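Local coordinates for cellobiose 2-epimerase (Spirochaeta thermophila DSM 6192, PDB 5ZIG), which probably catalyses the reversible epimerisation of cellobiose to 4-O-beta-D-glucopyranosyl-D-mannose, at residues K117-N122 / L195-A200; G162-A167 / R214-H219. One frame throughout, in Å; residues are numbered along the deposited sequence.

Contact 1: K117-N122 / L195-A200; sequences KKLYGN and LHILEA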
loop_
_atom_site.group_PDB
_atom_site.type_symbol
_atom_site.label_atom_id
_atom_site.label_comp_id
_atom_site.label_asym_id
_atom_site.label_seq_id
_atom_site.Cartn_x
_atom_site.Cartn_y
_atom_site.Cartn_z
ATOM N N LYS A 117 -14.769 11.373 -6.146
ATOM C CA LYS A 117 -14.252 10.058 -6.533
ATOM C C LYS A 117 -12.754 10.166 -6.793
ATOM O O LYS A 117 -12.322 10.550 -7.880
ATOM C CB LYS A 117 -14.973 9.535 -7.770
ATOM C CG LYS A 117 -16.450 9.695 -7.704
ATOM C CD LYS A 117 -16.996 8.997 -6.450
ATOM C CE LYS A 117 -17.851 7.804 -6.798
ATOM N NZ LYS A 117 -19.208 8.193 -7.317
ATOM N N LYS A 118 -11.958 9.803 -5.795
ATOM C CA LYS A 118 -10.513 9.770 -5.966
ATOM C C LYS A 118 -10.102 8.407 -6.509
ATOM O O LYS A 118 -10.474 7.370 -5.951
ATOM C CB LYS A 118 -9.805 10.060 -4.642
ATOM C CG LYS A 118 -10.240 11.377 -4.004
ATOM C CD LYS A 118 -9.164 11.966 -3.081
ATOM C CE LYS A 118 -9.669 13.199 -2.326
ATOM N NZ LYS A 118 -8.540 13.987 -1.745
ATOM N N LEU A 119 -9.350 8.416 -7.611
ATOM C CA LEU A 119 -8.892 7.158 -8.186
ATOM C C LEU A 119 -8.052 6.378 -7.184
ATOM O O LEU A 119 -8.145 5.144 -7.113
ATOM C CB LEU A 119 -8.109 7.418 -9.472
ATOM C CG LEU A 119 -9.044 7.548 -10.681
ATOM C CD1 LEU A 119 -9.969 8.774 -10.588
ATOM C CD2 LEU A 119 -8.240 7.560 -11.942
ATOM N N TYR A 120 -7.272 7.089 -6.375
ATOM C CA TYR A 120 -6.510 6.436 -5.316
ATOM C C TYR A 120 -7.402 5.540 -4.485
ATOM O O TYR A 120 -7.104 4.357 -4.291
ATOM C CB TYR A 120 -5.839 7.472 -4.439
ATOM C CG TYR A 120 -4.930 6.868 -3.400
ATOM C CD1 TYR A 120 -5.411 6.525 -2.141
ATOM C CD2 TYR A 120 -3.592 6.631 -3.681
ATOM C CE1 TYR A 120 -4.581 5.968 -1.188
ATOM C CE2 TYR A 120 -2.748 6.079 -2.724
ATOM C CZ TYR A 120 -3.248 5.753 -1.480
ATOM O OH TYR A 120 -2.410 5.200 -0.529
ATOM N N GLY A 121 -8.511 6.079 -3.990
ATOM C CA GLY A 121 -9.409 5.274 -3.177
ATOM C C GLY A 121 -10.189 4.233 -3.948
ATOM O O GLY A 121 -10.418 3.124 -3.460
ATOM N N ASN A 122 -10.657 4.597 -5.143
ATOM C CA ASN A 122 -11.336 3.614 -5.976
ATOM C C ASN A 122 -10.393 2.478 -6.383
ATOM O O ASN A 122 -10.837 1.326 -6.516
ATOM C CB ASN A 122 -11.943 4.319 -7.194
ATOM C CG ASN A 122 -13.244 5.042 -6.848
ATOM O OD1 ASN A 122 -14.325 4.488 -7.006
ATOM N ND2 ASN A 122 -13.137 6.257 -6.334
ATOM N N LEU A 195 0.774 4.554 -8.618
ATOM C CA LEU A 195 1.343 3.338 -8.041
ATOM C C LEU A 195 0.249 2.448 -7.486
ATOM O O LEU A 195 0.299 1.221 -7.611
ATOM C CB LEU A 195 2.354 3.685 -6.943
ATOM C CG LEU A 195 2.991 2.500 -6.193
ATOM C CD1 LEU A 195 3.899 1.783 -7.154
ATOM C CD2 LEU A 195 3.803 2.921 -4.970
ATOM N N HIS A 196 -0.760 3.024 -6.849
ATOM C CA HIS A 196 -1.736 2.132 -6.244
ATOM C C HIS A 196 -2.760 1.630 -7.244
ATOM O O HIS A 196 -3.406 0.605 -6.994
ATOM C CB HIS A 196 -2.353 2.815 -5.023
ATOM C CG HIS A 196 -1.397 2.865 -3.871
ATOM N ND1 HIS A 196 -1.219 1.800 -3.010
ATOM C CD2 HIS A 196 -0.517 3.818 -3.477
ATOM C CE1 HIS A 196 -0.303 2.113 -2.112
ATOM N NE2 HIS A 196 0.149 3.325 -2.381
ATOM N N ILE A 197 -2.876 2.281 -8.395
ATOM C CA ILE A 197 -3.678 1.686 -9.453
ATOM C C ILE A 197 -2.970 0.462 -10.011
ATOM O O ILE A 197 -3.574 -0.602 -10.203
ATOM C CB ILE A 197 -3.983 2.713 -10.553
ATOM C CG1 ILE A 197 -5.018 3.720 -10.053
ATOM C CG2 ILE A 197 -4.524 1.990 -11.783
ATOM C CD1 ILE A 197 -4.864 5.107 -10.671
ATOM N N LEU A 198 -1.671 0.588 -10.269
ATOM C CA LEU A 198 -0.881 -0.583 -10.622
ATOM C C LEU A 198 -1.081 -1.688 -9.591
ATOM O O LEU A 198 -1.347 -2.847 -9.939
ATOM C CB LEU A 198 0.591 -0.187 -10.738
ATOM C CG LEU A 198 1.563 -1.338 -10.955
ATOM C CD1 LEU A 198 1.477 -1.878 -12.376
ATOM C CD2 LEU A 198 2.994 -0.919 -10.610
ATOM N N GLU A 199 -1.021 -1.322 -8.304
ATOM C CA GLU A 199 -1.113 -2.311 -7.234
ATOM C C GLU A 199 -2.425 -3.073 -7.304
ATOM O O GLU A 199 -2.448 -4.316 -7.246
ATOM C CB GLU A 199 -0.946 -1.614 -5.881
ATOM C CG GLU A 199 -1.369 -2.416 -4.664
ATOM C CD GLU A 199 -1.407 -1.557 -3.406
ATOM O OE1 GLU A 199 -2.266 -0.650 -3.301
ATOM O OE2 GLU A 199 -0.552 -1.763 -2.531
ATOM N N ALA A 200 -3.530 -2.338 -7.455
ATOM C CA ALA A 200 -4.841 -2.949 -7.631
ATOM C C ALA A 200 -4.865 -3.880 -8.832
ATOM O O ALA A 200 -5.426 -4.978 -8.764
ATOM C CB ALA A 200 -5.908 -1.853 -7.798
HETATM O O HOH W 1 0.274 5.782 -0.208
#
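His196 of helix 191-208 lies beside Tyr120, and the two side chains point the same way. His196 CB meets Tyr120 CE2 at 4.0 Å. His196 CG is 3.7 Å from Tyr120 CE2. His196 CD2 makes the closest approach, 3.3 Å from Tyr120 CE2. His196 NE2 lies 3.7 Å from Tyr120 OH, which sits over one face of the imidazole, near its rim. The rings form an offset edge-to-face pair, with the tyrosine edge toward the histidine face and planes at 67°. Tyr120 CG is anti to the backbone N (chi1 -175°), and this carries the phenol across to the imidazole. One water bonds to Tyr120 OH at 2.8 Å and takes a weak bond from His196 NE2. His196 ND1 donates to Glu199 OE1 at 2.7 Å, a His-carboxylate hydrogen bond. The oxygen lies in the ring plane, but the N-H reaches it from above the carboxylate plane. This bond helps to set the ring's rotation. With an alanine here, Glu199 OE1 would probably lose this donor, and the Tyr120 edge its aromatic face. Apart from the rings, Leu119 CB touches Ile197 CD1 at 4.2 Å. Phe124 also stacks on His196, and Arg388 and Tyr384 hold Glu199 OE2. In the (alpha/alpha)6 barrel known for this family, the contact joins the start of helix 119-136, just after strand 117-118, to helix 191-208.

Contact 2: G162-A167 / R214-H219; sequences GGYYEA and REAMEH
Gly163 N donates a hydrogen bond to His219 NE2, the one hydrogen bond between 162-167 and 214-219. The bond is 2.8 Å long and nearly straight, at 175°. The donor is tilted 17° from the imidazole plane. Beside it, Gly162 CA lies in the ring plane at the edge, 3.5 Å from His219 CE1. The imidazole tip is therefore pressed against the two-glycine backbone. Any side chain on Gly162 would point into this ring and would also strike the preceding carbonyl oxygen. Gly163 has a positive phi, which also favours glycine. A chi1 of 178° swings the imidazole of His219 out from the helix, trans to the amide nitrogen. Because NE2 accepts, the bond is consistent with a neutral ring that carries its proton on ND1.

The family folds as an (alpha/alpha)6 barrel, in which helical hairpins follow one another round a ring. Here the loop between helix 139-156 and strand 167-168 meets helix 211-228, which follows helix 191-208 in the chain. A histidine side chain thus receives a loop amide that forms part of no regular strand.

Away from the glycines the fit is looser. Tyr164 reaches the helix segment with its tip alone, OH of Tyr164 lying 4.1 Å from Ala216 CB. That hydroxyl has its hydrogen bond with Glu153, so its approach to Ala216 is mere packing. Tyr164 N is bonded to His194 NE2, and Gly162 O to Lys189 NZ. Glu215, next to Ala216, is exposed and does not touch the loop segment. His219 itself is partly exposed, although its ring tip is packed against the glycines.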
loop_
_atom_site.group_PDB
_atom_site.type_symbol
_atom_site.label_atom_id
_atom_site.label_comp_id
_atom_site.label_asym_id
_atom_site.label_seq_id
_atom_site.Cartn_x
_atom_site.Cartn_y
_atom_site.Cartn_z
ATOM N N GLY A 162 -1.670 9.676 -21.624
ATOM C CA GLY A 162 -1.403 8.479 -20.855
ATOM C C GLY A 162 -1.672 8.717 -19.379
ATOM O O GLY A 162 -1.849 9.842 -18.929
ATOM N N GLY A 163 -1.712 7.631 -18.609
ATOM C CA GLY A 163 -1.916 7.766 -17.171
ATOM C C GLY A 163 -3.365 8.112 -16.849
ATOM O O GLY A 163 -4.253 8.005 -17.699
ATOM N N TYR A 164 -3.590 8.539 -15.601
ATOM C CA TYR A 164 -4.911 8.732 -15.011
ATOM C C TYR A 164 -4.998 10.090 -14.317
ATOM O O TYR A 164 -4.062 10.511 -13.629
ATOM C CB TYR A 164 -5.281 7.625 -13.965
ATOM C CG TYR A 164 -5.247 6.209 -14.521
ATOM C CD1 TYR A 164 -6.433 5.525 -14.787
ATOM C CD2 TYR A 164 -4.049 5.563 -14.774
ATOM C CE1 TYR A 164 -6.423 4.269 -15.314
ATOM C CE2 TYR A 164 -4.029 4.279 -15.295
ATOM C CZ TYR A 164 -5.227 3.642 -15.566
ATOM O OH TYR A 164 -5.257 2.372 -16.094
ATOM N N TYR A 165 -6.134 10.766 -14.504
ATOM C CA TYR A 165 -6.437 11.938 -13.696
ATOM C C TYR A 165 -6.540 11.542 -12.228
ATOM O O TYR A 165 -6.961 10.434 -11.887
ATOM C CB TYR A 165 -7.737 12.578 -14.168
ATOM C CG TYR A 165 -7.623 13.043 -15.594
ATOM C CD1 TYR A 165 -6.969 14.224 -15.893
ATOM C CD2 TYR A 165 -8.112 12.268 -16.654
ATOM C CE1 TYR A 165 -6.834 14.651 -17.194
ATOM C CE2 TYR A 165 -7.970 12.688 -17.957
ATOM C CZ TYR A 165 -7.337 13.893 -18.220
ATOM O OH TYR A 165 -7.185 14.352 -19.513
ATOM N N GLU A 166 -6.168 12.476 -11.354
ATOM C CA GLU A 166 -6.139 12.195 -9.924
ATOM C C GLU A 166 -7.524 11.875 -9.379
ATOM O O GLU A 166 -7.697 10.918 -8.612
ATOM C CB GLU A 166 -5.536 13.396 -9.199
ATOM C CG GLU A 166 -5.355 13.224 -7.702
ATOM C CD GLU A 166 -4.265 12.234 -7.348
ATOM O OE1 GLU A 166 -3.384 11.971 -8.186
ATOM O OE2 GLU A 166 -4.289 11.733 -6.215
ATOM N N ALA A 167 -8.530 12.661 -9.763
ATOM C CA ALA A 167 -9.817 12.575 -9.091
ATOM C C ALA A 167 -10.890 13.184 -9.987
ATOM O O ALA A 167 -10.592 13.897 -10.949
ATOM C CB ALA A 167 -9.773 13.275 -7.729
ATOM N N ARG A 214 -4.148 -6.829 -17.957
ATOM C CA ARG A 214 -2.715 -6.942 -18.237
ATOM C C ARG A 214 -2.263 -5.818 -19.150
ATOM O O ARG A 214 -1.148 -5.292 -19.008
ATOM C CB ARG A 214 -2.367 -8.295 -18.869
ATOM C CG ARG A 214 -1.055 -8.250 -19.688
ATOM C CD ARG A 214 -0.918 -9.365 -20.720
ATOM N NE ARG A 214 -0.096 -10.455 -20.209
ATOM C CZ ARG A 214 -0.549 -11.683 -19.972
ATOM N NH1 ARG A 214 -1.817 -11.982 -20.219
ATOM N NH2 ARG A 214 0.269 -12.614 -19.496
ATOM N N GLU A 215 -3.127 -5.434 -20.094
ATOM C CA GLU A 215 -2.800 -4.344 -20.998
ATOM C C GLU A 215 -2.724 -3.011 -20.256
ATOM O O GLU A 215 -1.817 -2.210 -20.507
ATOM C CB GLU A 215 -3.823 -4.313 -22.142
ATOM C CG GLU A 215 -3.633 -5.525 -23.075
ATOM C CD GLU A 215 -4.742 -5.721 -24.102
ATOM O OE1 GLU A 215 -5.767 -5.004 -24.051
ATOM O OE2 GLU A 215 -4.582 -6.618 -24.960
ATOM N N ALA A 216 -3.664 -2.752 -19.341
ATOM C CA ALA A 216 -3.554 -1.551 -18.509
ATOM C C ALA A 216 -2.278 -1.580 -17.672
ATOM O O ALA A 216 -1.625 -0.543 -17.487
ATOM C CB ALA A 216 -4.788 -1.406 -17.622
ATOM N N MET A 217 -1.891 -2.769 -17.186
ATOM C CA MET A 217 -0.627 -2.931 -16.460
ATOM C C MET A 217 0.572 -2.543 -17.323
ATOM O O MET A 217 1.446 -1.789 -16.885
ATOM C CB MET A 217 -0.488 -4.371 -15.960
ATOM C CG MET A 217 -1.420 -4.697 -14.799
ATOM S SD MET A 217 -1.563 -6.469 -14.485
ATOM C CE MET A 217 0.034 -6.871 -13.728
ATOM N N GLU A 218 0.623 -3.041 -18.560
ATOM C CA GLU A 218 1.658 -2.622 -19.500
ATOM C C GLU A 218 1.725 -1.105 -19.605
ATOM O O GLU A 218 2.789 -0.508 -19.427
ATOM C CB GLU A 218 1.384 -3.229 -20.878
ATOM C CG GLU A 218 1.320 -4.765 -20.918
ATOM C CD GLU A 218 1.271 -5.313 -22.351
ATOM O OE1 GLU A 218 0.357 -4.905 -23.098
ATOM O OE2 GLU A 218 2.096 -6.172 -22.720
ATOM N N HIS A 219 0.579 -0.472 -19.898
ATOM C CA HIS A 219 0.531 0.984 -19.960
ATOM C C HIS A 219 1.166 1.605 -18.716
ATOM O O HIS A 219 2.008 2.505 -18.814
ATOM C CB HIS A 219 -0.917 1.457 -20.086
ATOM C CG HIS A 219 -1.053 2.944 -20.111
ATOM N ND1 HIS A 219 -0.416 3.733 -21.046
ATOM C CD2 HIS A 219 -1.760 3.788 -19.327
ATOM C CE1 HIS A 219 -0.730 5.001 -20.837
ATOM N NE2 HIS A 219 -1.544 5.062 -19.799
#

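How the contacts relate
From the N terminus, the chain first passes 117-122, where strand 117-118 runs into helix 119-136. It next passes the loop 162-167, then 195-200, where contact 1 closes a loop of 72 intervening residues. At 214-219 contact 2 closes one of 46. The segments alternate, so the two contacts cross rather than nest. Their centres are about 10 Å apart. They also touch: Leu119 N and Glu166 O, 3.2 Å apart, probably form a hydrogen bond, and Leu119 CD2 packs on Tyr164 CB. Strands 117-118 and 167-168 are antiparallel neighbours. Together the contacts tie the start of helix 119-136 and the loop before strand 167-168 to helices 191-208 and 211-228.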